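Local coordinates for protein alanyl-tRNA synthetase (Aquifex aeolicus, PDB 3G98) that attaches alanine to its cognate tRNA, its C-terminal C-Ala domain bringing the aminoacylation and editing functions together on one tRNA, at residues E3-G7 / D8-H12. Residues are numbered along the deposited sequence; the frame is centred on the assembly and turned at random.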
# COMPACT_ATOMS: atom_id res chain seq x y z
N GLU A 3 -8.32 4.71 8.62
CA GLU A 3 -8.70 5.56 7.50
C GLU A 3 -8.35 7.00 7.81
O GLU A 3 -8.65 7.51 8.90
CB GLU A 3 -10.20 5.43 7.22
CG GLU A 3 -10.72 6.47 6.24
CD GLU A 3 -12.19 6.31 5.93
OE1 GLU A 3 -12.76 5.24 6.24
OE2 GLU A 3 -12.79 7.26 5.38
N GLU A 4 -7.71 7.66 6.85
CA GLU A 4 -7.29 9.05 7.00
C GLU A 4 -7.28 9.78 5.67
O GLU A 4 -6.70 9.29 4.69
CB GLU A 4 -5.89 9.10 7.60
CG GLU A 4 -5.31 10.50 7.69
CD GLU A 4 -3.94 10.54 8.34
OE1 GLU A 4 -3.54 9.53 8.97
OE2 GLU A 4 -3.27 11.58 8.24
N ASN A 5 -7.91 10.94 5.60
CA ASN A 5 -7.81 11.76 4.40
C ASN A 5 -6.45 12.44 4.33
O ASN A 5 -5.98 13.00 5.32
CB ASN A 5 -8.95 12.78 4.32
CG ASN A 5 -10.29 12.11 4.10
OD1 ASN A 5 -10.38 11.09 3.41
ND2 ASN A 5 -11.33 12.67 4.70
N VAL A 6 -5.81 12.36 3.17
CA VAL A 6 -4.53 13.01 2.93
C VAL A 6 -4.57 13.72 1.59
O VAL A 6 -4.68 13.09 0.54
CB VAL A 6 -3.35 12.00 2.92
CG1 VAL A 6 -2.03 12.74 2.76
CG2 VAL A 6 -3.34 11.16 4.18
N GLY A 7 -4.49 15.04 1.63
CA GLY A 7 -4.67 15.83 0.43
C GLY A 7 -6.06 15.54 -0.12
O GLY A 7 -7.04 15.56 0.62
N ASP A 8 -6.13 15.24 -1.41
CA ASP A 8 -7.41 14.99 -2.06
C ASP A 8 -7.73 13.50 -2.09
O ASP A 8 -8.57 13.06 -2.87
CB ASP A 8 -7.39 15.55 -3.48
CG ASP A 8 -8.77 15.83 -4.02
OD1 ASP A 8 -9.56 16.50 -3.32
OD2 ASP A 8 -9.07 15.40 -5.15
N PHE A 9 -7.07 12.71 -1.23
CA PHE A 9 -7.25 11.26 -1.23
C PHE A 9 -7.74 10.74 0.12
O PHE A 9 -7.61 11.42 1.14
CB PHE A 9 -5.93 10.57 -1.60
CG PHE A 9 -5.22 11.21 -2.76
CD1 PHE A 9 -4.07 11.98 -2.55
CD2 PHE A 9 -5.70 11.08 -4.05
CE1 PHE A 9 -3.42 12.58 -3.61
CE2 PHE A 9 -5.05 11.68 -5.12
CZ PHE A 9 -3.91 12.43 -4.90
N THR A 10 -8.31 9.53 0.12
CA THR A 10 -8.63 8.83 1.36
C THR A 10 -7.71 7.61 1.49
O THR A 10 -7.77 6.67 0.67
CB THR A 10 -10.11 8.37 1.43
OG1 THR A 10 -10.97 9.52 1.39
CG2 THR A 10 -10.38 7.59 2.72
N LEU A 11 -6.86 7.62 2.50
CA LEU A 11 -5.90 6.54 2.72
C LEU A 11 -6.44 5.50 3.70
O LEU A 11 -6.85 5.83 4.80
CB LEU A 11 -4.56 7.09 3.23
CG LEU A 11 -3.50 6.04 3.55
CD1 LEU A 11 -3.10 5.26 2.31
CD2 LEU A 11 -2.27 6.69 4.19
N HIS A 12 -6.44 4.24 3.26
CA HIS A 12 -6.78 3.11 4.11
C HIS A 12 -5.52 2.27 4.30
O HIS A 12 -4.88 1.84 3.33
CB HIS A 12 -7.88 2.24 3.47
CG HIS A 12 -9.10 3.02 3.09
ND1 HIS A 12 -10.13 3.28 3.98
CD2 HIS A 12 -9.46 3.60 1.92
CE1 HIS A 12 -11.06 3.98 3.37
NE2 HIS A 12 -10.68 4.19 2.12
O HOH W 1 -9.26 13.95 0.89
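A two-residue beta hairpin with a type II' turn, Val6 to Phe9, joins edge strand 2-6 to strand 9-17 of the C-Ala sheet. Val6 and Phe9 close the turn in both directions, Val6 N reaching Phe9 O at 2.9 Å; Gly7 takes the positive phi of 59° that favours glycine. Further along, Glu4 and Leu11 form the next hydrogen-bonded pair, with Glu4 N lying 2.9 Å from Leu11 O and in its carbonyl plane. Leu11 and Val6 face helix 98-110, whose Lys106 forms a salt bridge with Glu4. On the other face, Asn5 and Thr10 run side by side in a non-hydrogen-bonded pair. Thr10 OG1, set anti to its carbonyl carbon (chi1 -62°), donates to Asn5 OD1 at 2.6 Å, nearly end-on to the amide C=O. A valine in place of Thr10 would probably leave Asn5 OD1 without this donor and its amide freer to turn. The extended Glu3 side chain runs at a slant to that of Thr10, its CG and OE2 against Thr10 CG2, and lies alongside His12, carboxylate and imidazole planes 62° apart. There Glu3 OE1 meets the ring edge, 3.6 Å from His12 CE1.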